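Local coordinates for protein malate dehydrogenase (Entamoeba histolytica, PDB 3I0P) that probably catalyses the NAD-dependent interconversion of malate and oxaloacetate, working as a two-subunit enzyme that binds NAD between its chains, at residues Cys84-Asn89 / Met101-Glu106; Tyr130-Ala135 / Pro177-Gly182; Glu252-Met257 / Gly283-Ala288. One frame throughout, in Å; residues are numbered along the deposited sequence.

Contact 1 of 3, residues Cys84-Asn89 / Met101-Glu106; sequences CVLDGN and MKMAIE
Met103 packs against Cys84 and Leu86 in a small apolar contact between strand and helix, inside the beta-alpha-beta unit made of strand 83-87, helix 93-111 and strand 113-121. The helix is the connecting element of this crossover and lies over the sheet, so that one long side chain can reach the strand that precedes it. The backbones are well separated, with 8.1 Å between the CA atoms of Cys84 and Ala104, and the Met103 side chain bridges the gap between them. Its CG lies anti to the backbone N (chi1 -166°) and the chain stays extended beyond it, which carries the terminal methyl to the strand. There Met103 CE meets Cys84 SG at 3.5 Å, and Cys84 CB lies 4.0 Å from the same methyl. Leu86, two residues along the strand, approaches one atom nearer the helix: its CD2 is 4.4 Å from Met103 SD, a looser touch. No hydrogen bond crosses between 84-89 and 101-106, and the contact rests on van der Waals packing. Val85, between the two inward-facing residues, packs on Phe294 of the second subunit. Met103 also touches Glu79 of strand 75-79 and Val116 of strand 113-121, so this one side chain meets three adjacent strands, while Met101 and Ile105 carry the helix on to Phe286 and Ala288 of strand 282-290.

Contact 2 of 3, residues Tyr130-Ala135 / Pro177-Gly182; sequences YSLLAA and PYCFDG. With NAD (nicotinamide-adenine-dinucleotide), chain B.
Strand 178-182, an edge strand, within this chain, of the seven-stranded mixed sheet, forms part of the NAD pocket and is backed by helix 127-136 through Leu132, Ala135, Pro177 and Cys179. The side chains that touch across the contact are apolar. Leu132 has CG anti to its carbonyl carbon (chi1 -71°), and from there CD2 reaches Pro177 CG at 3.6 Å, the two side chains crossing at about a right angle. The same Leu132 CD2 lies 4.0 Å from Cys179 SG, so one methyl group touches both Pro177, just before the strand, and Cys179 within it. One turn along the helix, Ala135 CB rests 4.0 Å from Pro177 CB. Arg45 of helix 29-45 touches both Leu132 and Cys179.

From Cys179 on, the strand binds the coenzyme: the carbonyl O of Cys179 accepts a weak hydrogen bond from the adenine-ribose hydroxyl O3B of NAD, and Asp181 N donates a weak one to the same hydroxyl. The second subunit contributes too, with His245, Lys246 and Glu240. The Asp181 carboxylate clasps the nicotinamide ribose with both oxygens: NAD O2D donates to Asp181 OD1 at 2.8 Å and NAD O3D to Asp181 OD2 at 2.5 Å.

Contact 3 of 3, residues Glu252-Met257 / Gly283-Ala288; sequences EFVEIM and GHFFIA
Glu255 OE1 accepts two hydrogen bonds, from Asn146 ND2 and from the backbone N of Leu267, in the same helix, 244-259, whose Met257 packs on Phe285. The second carboxylate oxygen, OE2, is bonded to Asn164 ND2, so both oxygens of this buried acid have partners and its rotation should be fixed. Such a set of donors would probably favour the charged form.

Across the contact itself the chemistry is apolar. Met257 CB sits over one face of the Phe285 ring, 3.6 Å from the ring centroid and displaced toward the rim on the CD2 side, a CH-pi contact. Further along the same side chain, Met257 SD stands above that face at 5.3 Å from the centroid, a long Met-aromatic contact. The bends at chi2 and chi3 (-71° and -87°) lift SD off the ring and turn Met257 CE back toward the strand, where it lies 3.9 Å from Ile287 CD1.

Helix 244-259 here packs on the middle strand of the seven-stranded mixed sheet, strand 282-290, which runs antiparallel to both its neighbours. The two short segments meet nearly perpendicularly, at 95° with 7.9 Å between their axes, and Phe285 and Ile287 both point from the strand toward the helix. Phe285 CB lies 3.5 Å from Met257 O. At the far rim of the ring, Phe285 CE2 is 4.0 Å from Val254 O and 4.4 Å from Val254 CG1. That carbonyl also accepts a hydrogen bond from Ser258 OG, while on the other side of the helix Ile256 packs on Val304 of the second subunit.

How the contacts relate
All three contacts set a helix against the same seven-stranded sheet, but they differ in burial: contacts 1 and 3 are buried, contact 2 only partly, although its centre is closest to that of the chain. Helices 93-111 and 127-136, from contacts 1 and 2, share one face of the sheet and touch each other where Met101 CG approaches Tyr130 O. Contact 3 uses the opposite face of the central strand, whose Phe286, on the other face, meets Tyr130. Their chemistry follows position: methionine packs on thiol and methyl groups in contact 1 and on an aromatic face in contact 3, whereas contact 2 couples apolar packing of aliphatic groups and a thiol to polar recognition of NAD.

Contact 1 of 3, residues Cys84-Asn89 / Met101-Glu106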
loop_
_atom_site.group_PDB
_atom_site.type_symbol
_atom_site.label_atom_id
_atom_site.label_comp_id
_atom_site.label_asym_id
_atom_site.label_seq_id
_atom_site.Cartn_x
_atom_site.Cartn_y
_atom_site.Cartn_z
ATOM N N CYS A 84 17.950 9.756 -5.641
ATOM C CA CYS A 84 18.564 10.889 -4.964
ATOM C C CYS A 84 18.204 10.938 -3.476
ATOM O O CYS A 84 17.095 10.557 -3.088
ATOM C CB CYS A 84 18.188 12.205 -5.655
ATOM S SG CYS A 84 19.139 13.621 -5.063
ATOM N N VAL A 85 19.156 11.390 -2.654
ATOM C CA VAL A 85 18.887 11.726 -1.254
ATOM C C VAL A 85 18.995 13.233 -1.089
ATOM O O VAL A 85 19.972 13.843 -1.519
ATOM C CB VAL A 85 19.873 11.051 -0.265
ATOM C CG1 VAL A 85 19.624 11.540 1.175
ATOM C CG2 VAL A 85 19.776 9.542 -0.346
ATOM N N LEU A 86 17.983 13.824 -0.465
ATOM C CA LEU A 86 17.987 15.246 -0.188
ATOM C C LEU A 86 17.961 15.513 1.310
ATOM O O LEU A 86 17.272 14.826 2.065
ATOM C CB LEU A 86 16.803 15.940 -0.859
ATOM C CG LEU A 86 16.596 15.863 -2.380
ATOM C CD1 LEU A 86 15.213 16.400 -2.737
ATOM C CD2 LEU A 86 17.676 16.608 -3.155
ATOM N N ASP A 87 18.742 16.507 1.726
ATOM C CA ASP A 87 18.643 17.079 3.056
ATOM C C ASP A 87 17.736 18.293 2.925
ATOM O O ASP A 87 18.020 19.207 2.146
ATOM C CB ASP A 87 20.029 17.489 3.534
ATOM C CG ASP A 87 20.033 18.058 4.940
ATOM O OD1 ASP A 87 19.014 17.974 5.651
ATOM O OD2 ASP A 87 21.087 18.608 5.340
ATOM N N GLY A 88 16.638 18.292 3.673
ATOM C CA GLY A 88 15.615 19.332 3.551
ATOM C C GLY A 88 15.985 20.682 4.129
ATOM O O GLY A 88 15.278 21.676 3.903
ATOM N N ASN A 89 17.086 20.713 4.885
ATOM C CA ASN A 89 17.627 21.942 5.477
ATOM C C ASN A 89 16.605 22.665 6.333
ATOM O O ASN A 89 16.631 23.894 6.455
ATOM C CB ASN A 89 18.177 22.869 4.388
ATOM C CG ASN A 89 19.442 22.339 3.770
ATOM O OD1 ASN A 89 20.322 21.843 4.470
ATOM N ND2 ASN A 89 19.545 22.434 2.450
ATOM N N MET A 101 9.831 15.373 -5.965
ATOM C CA MET A 101 9.008 14.647 -6.924
ATOM C C MET A 101 9.286 15.094 -8.362
ATOM O O MET A 101 9.448 14.258 -9.250
ATOM C CB MET A 101 7.512 14.763 -6.574
ATOM C CG MET A 101 6.569 14.103 -7.579
ATOM S SD MET A 101 6.816 12.327 -7.843
ATOM C CE MET A 101 5.791 11.621 -6.555
ATOM N N LYS A 102 9.359 16.405 -8.592
ATOM C CA LYS A 102 9.717 16.928 -9.916
ATOM C C LYS A 102 11.013 16.288 -10.381
ATOM O O LYS A 102 11.185 15.970 -11.554
ATOM C CB LYS A 102 9.891 18.440 -9.877
ATOM C CG LYS A 102 8.640 19.211 -10.149
ATOM C CD LYS A 102 8.830 20.702 -9.862
ATOM C CE LYS A 102 9.785 21.384 -10.846
ATOM N NZ LYS A 102 9.987 22.819 -10.463
ATOM N N MET A 103 11.916 16.111 -9.429
ATOM C CA MET A 103 13.206 15.501 -9.653
ATOM C C MET A 103 13.051 14.010 -9.955
ATOM O O MET A 103 13.672 13.501 -10.890
ATOM C CB MET A 103 14.055 15.731 -8.416
ATOM C CG MET A 103 15.510 15.458 -8.575
ATOM S SD MET A 103 16.456 16.409 -7.364
ATOM C CE MET A 103 18.057 15.675 -7.706
ATOM N N ALA A 104 12.208 13.315 -9.191
ATOM C CA ALA A 104 11.907 11.914 -9.476
ATOM C C ALA A 104 11.244 11.723 -10.849
ATOM O O ALA A 104 11.510 10.734 -11.535
ATOM C CB ALA A 104 11.051 11.321 -8.379
ATOM N N ILE A 105 10.386 12.668 -11.240
ATOM C CA ILE A 105 9.726 12.647 -12.549
ATOM C C ILE A 105 10.752 12.797 -13.672
ATOM O O ILE A 105 10.747 12.040 -14.650
ATOM C CB ILE A 105 8.662 13.769 -12.669
ATOM C CG1 ILE A 105 7.452 13.463 -11.787
ATOM C CG2 ILE A 105 8.217 13.956 -14.118
ATOM C CD1 ILE A 105 6.578 14.678 -11.499
ATOM N N GLU A 106 11.631 13.777 -13.508
ATOM C CA GLU A 106 12.667 14.102 -14.468
ATOM C C GLU A 106 13.525 12.865 -14.759
ATOM O O GLU A 106 13.770 12.525 -15.919
ATOM C CB GLU A 106 13.509 15.238 -13.886
ATOM C CG GLU A 106 14.355 16.024 -14.875
ATOM C CD GLU A 106 15.418 16.885 -14.176
ATOM O OE1 GLU A 106 15.539 16.810 -12.923
ATOM O OE2 GLU A 106 16.131 17.637 -14.886
#

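Contact 2 of 3, residues Tyr130-Ala135 / Pro177-Gly182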
loop_
_atom_site.group_PDB
_atom_site.type_symbol
_atom_site.label_atom_id
_atom_site.label_comp_id
_atom_site.label_asym_id
_atom_site.label_seq_id
_atom_site.Cartn_x
_atom_site.Cartn_y
_atom_site.Cartn_z
ATOM N N TYR A 130 1.789 15.603 -4.341
ATOM C CA TYR A 130 3.010 15.182 -5.020
ATOM C C TYR A 130 2.728 14.059 -6.020
ATOM O O TYR A 130 3.326 14.011 -7.092
ATOM C CB TYR A 130 4.084 14.826 -3.982
ATOM C CG TYR A 130 4.167 15.915 -2.944
ATOM C CD1 TYR A 130 4.924 17.079 -3.171
ATOM C CD2 TYR A 130 3.424 15.829 -1.771
ATOM C CE1 TYR A 130 4.948 18.105 -2.235
ATOM C CE2 TYR A 130 3.448 16.842 -0.835
ATOM C CZ TYR A 130 4.207 17.974 -1.065
ATOM O OH TYR A 130 4.212 18.957 -0.108
ATOM N N SER A 131 1.782 13.189 -5.683
ATOM C CA SER A 131 1.359 12.140 -6.603
ATOM C C SER A 131 0.663 12.728 -7.826
ATOM O O SER A 131 0.832 12.228 -8.940
ATOM C CB SER A 131 0.463 11.114 -5.902
ATOM O OG SER A 131 1.252 10.247 -5.093
ATOM N N LEU A 132 -0.105 13.795 -7.619
ATOM C CA LEU A 132 -0.765 14.478 -8.728
ATOM C C LEU A 132 0.246 15.065 -9.718
ATOM O O LEU A 132 0.031 15.012 -10.925
ATOM C CB LEU A 132 -1.723 15.561 -8.224
ATOM C CG LEU A 132 -3.015 15.105 -7.542
ATOM C CD1 LEU A 132 -3.695 16.281 -6.861
ATOM C CD2 LEU A 132 -3.971 14.429 -8.512
ATOM N N LEU A 133 1.350 15.604 -9.212
ATOM C CA LEU A 133 2.404 16.118 -10.078
ATOM C C LEU A 133 2.884 15.036 -11.038
ATOM O O LEU A 133 3.105 15.301 -12.218
ATOM C CB LEU A 133 3.581 16.651 -9.257
ATOM C CG LEU A 133 3.404 17.918 -8.412
ATOM C CD1 LEU A 133 4.679 18.148 -7.584
ATOM C CD2 LEU A 133 3.068 19.159 -9.259
ATOM N N ALA A 134 3.034 13.817 -10.531
ATOM C CA ALA A 134 3.501 12.698 -11.334
ATOM C C ALA A 134 2.482 12.281 -12.398
ATOM O O ALA A 134 2.852 12.056 -13.550
ATOM C CB ALA A 134 3.872 11.525 -10.446
ATOM N N ALA A 135 1.207 12.206 -12.016
ATOM C CA ALA A 135 0.141 11.834 -12.948
ATOM C C ALA A 135 -0.039 12.833 -14.110
ATOM O O ALA A 135 -0.365 12.436 -15.242
ATOM C CB ALA A 135 -1.154 11.620 -12.209
ATOM N N PRO A 177 -7.316 12.361 -12.563
ATOM C CA PRO A 177 -6.568 11.100 -12.449
ATOM C C PRO A 177 -7.068 10.252 -11.288
ATOM O O PRO A 177 -7.784 10.760 -10.411
ATOM C CB PRO A 177 -5.142 11.565 -12.152
ATOM C CG PRO A 177 -5.315 12.882 -11.501
ATOM C CD PRO A 177 -6.487 13.520 -12.186
ATOM N N TYR A 178 -6.707 8.973 -11.287
ATOM C CA TYR A 178 -6.851 8.167 -10.097
ATOM C C TYR A 178 -5.903 8.767 -9.074
ATOM O O TYR A 178 -4.734 9.034 -9.378
ATOM C CB TYR A 178 -6.465 6.718 -10.398
ATOM C CG TYR A 178 -6.237 5.829 -9.180
ATOM C CD1 TYR A 178 -7.184 4.884 -8.800
ATOM C CD2 TYR A 178 -5.059 5.910 -8.439
ATOM C CE1 TYR A 178 -6.968 4.060 -7.696
ATOM C CE2 TYR A 178 -4.841 5.098 -7.343
ATOM C CZ TYR A 178 -5.791 4.176 -6.976
ATOM O OH TYR A 178 -5.571 3.368 -5.884
ATOM N N CYS A 179 -6.398 8.997 -7.868
ATOM C CA CYS A 179 -5.543 9.488 -6.810
ATOM C C CYS A 179 -5.980 8.982 -5.465
ATOM O O CYS A 179 -6.880 9.559 -4.837
ATOM C CB CYS A 179 -5.502 11.013 -6.779
ATOM S SG CYS A 179 -4.236 11.630 -5.650
ATOM N N PHE A 180 -5.345 7.907 -5.009
ATOM C CA PHE A 180 -5.521 7.530 -3.621
ATOM C C PHE A 180 -4.615 8.406 -2.763
ATOM O O PHE A 180 -3.460 8.657 -3.114
ATOM C CB PHE A 180 -5.253 6.054 -3.355
ATOM C CG PHE A 180 -5.310 5.714 -1.898
ATOM C CD1 PHE A 180 -6.514 5.775 -1.211
ATOM C CD2 PHE A 180 -4.153 5.411 -1.193
ATOM C CE1 PHE A 180 -6.572 5.499 0.140
ATOM C CE2 PHE A 180 -4.207 5.122 0.175
ATOM C CZ PHE A 180 -5.417 5.169 0.836
ATOM N N ASP A 181 -5.161 8.883 -1.653
ATOM C CA ASP A 181 -4.434 9.770 -0.769
ATOM C C ASP A 181 -5.005 9.671 0.629
ATOM O O ASP A 181 -6.101 10.146 0.887
ATOM C CB ASP A 181 -4.520 11.210 -1.277
ATOM C CG ASP A 181 -3.817 12.189 -0.364
ATOM O OD1 ASP A 181 -2.918 11.766 0.404
ATOM O OD2 ASP A 181 -4.163 13.390 -0.426
ATOM N N GLY A 182 -4.265 9.043 1.532
ATOM C CA GLY A 182 -4.786 8.826 2.868
ATOM C C GLY A 182 -3.810 8.230 3.857
ATOM O O GLY A 182 -2.793 7.623 3.468
HETATM P PA NAD B . -9.753 9.702 3.754
HETATM O O1A NAD B . -10.478 11.020 3.623
HETATM O O2A NAD B . -10.278 8.692 4.723
HETATM O O5B NAD B . -9.715 9.063 2.278
HETATM C C5B NAD B . -9.266 9.855 1.164
HETATM C C4B NAD B . -8.965 9.004 -0.077
HETATM O O4B NAD B . -9.912 7.940 -0.241
HETATM C C3B NAD B . -9.047 9.803 -1.361
HETATM O O3B NAD B . -8.122 9.239 -2.306
HETATM C C2B NAD B . -10.469 9.588 -1.830
HETATM O O2B NAD B . -10.587 9.743 -3.244
HETATM C C1B NAD B . -10.706 8.149 -1.418
HETATM N N9A NAD B . -12.130 7.801 -1.139
HETATM C C8A NAD B . -12.916 8.312 -0.180
HETATM N N7A NAD B . -14.120 7.704 -0.247
HETATM C C5A NAD B . -14.079 6.797 -1.251
HETATM C C6A NAD B . -14.992 5.885 -1.790
HETATM N N6A NAD B . -16.249 5.776 -1.296
HETATM N N1A NAD B . -14.623 5.102 -2.833
HETATM C C2A NAD B . -13.390 5.189 -3.350
HETATM N N3A NAD B . -12.494 6.050 -2.850
HETATM C C4A NAD B . -12.816 6.864 -1.805
HETATM O O3 NAD B . -8.166 9.938 4.017
HETATM P PN NAD B . -7.430 10.523 5.347
HETATM O O1N NAD B . -6.592 9.405 5.920
HETATM O O2N NAD B . -8.418 11.262 6.216
HETATM O O5D NAD B . -6.424 11.624 4.762
HETATM C C5D NAD B . -6.883 12.934 4.416
HETATM C C4D NAD B . -5.705 13.828 4.039
HETATM O O4D NAD B . -4.833 14.007 5.159
HETATM C C3D NAD B . -4.856 13.226 2.927
HETATM O O3D NAD B . -4.770 14.190 1.867
HETATM C C2D NAD B . -3.501 12.922 3.567
HETATM O O2D NAD B . -2.353 13.131 2.725
HETATM C C1D NAD B . -3.476 13.908 4.713
HETATM N N1N NAD B . -2.559 13.494 5.772
HETATM C C2N NAD B . -1.356 14.106 5.850
HETATM C C3N NAD B . -0.447 13.744 6.848
HETATM C C7N NAD B . 0.897 14.410 6.950
HETATM O O7N NAD B . 1.662 14.066 7.842
HETATM N N7N NAD B . 1.225 15.356 6.073
HETATM C C4N NAD B . -0.799 12.746 7.761
HETATM C C5N NAD B . -2.047 12.123 7.651
HETATM C C6N NAD B . -2.918 12.523 6.639
#

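Contact 3 of 3, residues Glu252-Met257 / Gly283-Ala288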
loop_
_atom_site.group_PDB
_atom_site.type_symbol
_atom_site.label_atom_id
_atom_site.label_comp_id
_atom_site.label_asym_id
_atom_site.label_seq_id
_atom_site.Cartn_x
_atom_site.Cartn_y
_atom_site.Cartn_z
ATOM N N GLU A 252 4.256 0.938 8.761
ATOM C CA GLU A 252 5.701 0.747 8.894
ATOM C C GLU A 252 6.438 0.887 7.556
ATOM O O GLU A 252 7.514 1.504 7.499
ATOM C CB GLU A 252 6.046 -0.583 9.564
ATOM C CG GLU A 252 7.545 -0.713 9.791
ATOM C CD GLU A 252 7.984 -2.015 10.422
ATOM O OE1 GLU A 252 7.141 -2.834 10.856
ATOM O OE2 GLU A 252 9.208 -2.208 10.482
ATOM N N PHE A 253 5.855 0.318 6.496
ATOM C CA PHE A 253 6.357 0.482 5.133
ATOM C C PHE A 253 6.622 1.954 4.861
ATOM O O PHE A 253 7.739 2.340 4.504
ATOM C CB PHE A 253 5.358 -0.098 4.118
ATOM C CG PHE A 253 5.605 0.323 2.685
ATOM C CD1 PHE A 253 6.768 -0.051 2.015
ATOM C CD2 PHE A 253 4.652 1.075 1.994
ATOM C CE1 PHE A 253 6.978 0.338 0.688
ATOM C CE2 PHE A 253 4.856 1.463 0.663
ATOM C CZ PHE A 253 6.016 1.091 0.015
ATOM N N VAL A 254 5.604 2.780 5.076
ATOM C CA VAL A 254 5.730 4.216 4.874
ATOM C C VAL A 254 6.895 4.796 5.690
ATOM O O VAL A 254 7.734 5.535 5.154
ATOM C CB VAL A 254 4.408 4.943 5.178
ATOM C CG1 VAL A 254 4.633 6.454 5.265
ATOM C CG2 VAL A 254 3.378 4.601 4.112
ATOM N N GLU A 255 6.951 4.423 6.965
ATOM C CA GLU A 255 7.989 4.875 7.878
ATOM C C GLU A 255 9.401 4.567 7.366
ATOM O O GLU A 255 10.276 5.448 7.357
ATOM C CB GLU A 255 7.777 4.221 9.245
ATOM C CG GLU A 255 8.682 4.748 10.352
ATOM C CD GLU A 255 8.214 6.083 10.901
ATOM O OE1 GLU A 255 9.085 6.913 11.227
ATOM O OE2 GLU A 255 6.981 6.305 11.000
ATOM N N ILE A 256 9.618 3.316 6.954
ATOM C CA ILE A 256 10.926 2.863 6.472
ATOM C C ILE A 256 11.313 3.594 5.196
ATOM O O ILE A 256 12.432 4.080 5.076
ATOM C CB ILE A 256 10.944 1.354 6.241
ATOM C CG1 ILE A 256 10.863 0.625 7.580
ATOM C CG2 ILE A 256 12.184 0.931 5.465
ATOM C CD1 ILE A 256 10.548 -0.837 7.436
ATOM N N MET A 257 10.376 3.692 4.257
ATOM C CA MET A 257 10.601 4.420 3.008
ATOM C C MET A 257 10.918 5.890 3.269
ATOM O O MET A 257 11.700 6.498 2.540
ATOM C CB MET A 257 9.369 4.321 2.086
ATOM C CG MET A 257 9.001 2.912 1.640
ATOM S SD MET A 257 10.182 2.249 0.462
ATOM C CE MET A 257 9.516 2.856 -1.091
ATOM N N GLY A 283 10.900 12.784 7.473
ATOM C CA GLY A 283 11.294 12.264 6.174
ATOM C C GLY A 283 10.122 12.119 5.214
ATOM O O GLY A 283 8.950 12.095 5.639
ATOM N N HIS A 284 10.449 12.033 3.920
ATOM C CA HIS A 284 9.482 11.839 2.839
ATOM C C HIS A 284 10.120 10.964 1.765
ATOM O O HIS A 284 11.350 10.935 1.633
ATOM C CB HIS A 284 9.124 13.158 2.139
ATOM C CG HIS A 284 8.905 14.337 3.046
ATOM N ND1 HIS A 284 8.094 14.296 4.163
ATOM C CD2 HIS A 284 9.331 15.619 2.941
ATOM C CE1 HIS A 284 8.060 15.491 4.723
ATOM N NE2 HIS A 284 8.795 16.315 3.995
ATOM N N PHE A 285 9.292 10.285 0.975
ATOM C CA PHE A 285 9.760 9.606 -0.241
ATOM C C PHE A 285 8.839 9.897 -1.417
ATOM O O PHE A 285 7.638 10.140 -1.229
ATOM C CB PHE A 285 9.886 8.092 -0.043
ATOM C CG PHE A 285 8.572 7.375 0.086
ATOM C CD1 PHE A 285 8.000 6.750 -1.015
ATOM C CD2 PHE A 285 7.918 7.309 1.314
ATOM C CE1 PHE A 285 6.780 6.068 -0.906
ATOM C CE2 PHE A 285 6.699 6.632 1.439
ATOM C CZ PHE A 285 6.130 6.008 0.333
ATOM N N PHE A 286 9.413 9.863 -2.622
ATOM C CA PHE A 286 8.687 10.163 -3.855
ATOM C C PHE A 286 9.166 9.251 -4.970
ATOM O O PHE A 286 10.356 9.248 -5.310
ATOM C CB PHE A 286 8.886 11.627 -4.257
ATOM C CG PHE A 286 8.568 12.595 -3.163
ATOM C CD1 PHE A 286 7.253 12.972 -2.915
ATOM C CD2 PHE A 286 9.582 13.122 -2.370
ATOM C CE1 PHE A 286 6.942 13.854 -1.899
ATOM C CE2 PHE A 286 9.284 14.012 -1.354
ATOM C CZ PHE A 286 7.949 14.375 -1.112
ATOM N N ILE A 287 8.230 8.477 -5.519
ATOM C CA ILE A 287 8.512 7.541 -6.597
ATOM C C ILE A 287 7.737 7.951 -7.842
ATOM O O ILE A 287 6.557 8.266 -7.760
ATOM C CB ILE A 287 8.128 6.090 -6.208
ATOM C CG1 ILE A 287 8.939 5.610 -5.006
ATOM C CG2 ILE A 287 8.294 5.115 -7.399
ATOM C CD1 ILE A 287 8.599 4.188 -4.596
ATOM N N ALA A 288 8.413 7.943 -8.988
ATOM C CA ALA A 288 7.773 8.193 -10.279
ATOM C C ALA A 288 8.109 7.082 -11.285
ATOM O O ALA A 288 9.268 6.695 -11.440
ATOM C CB ALA A 288 8.188 9.540 -10.812
#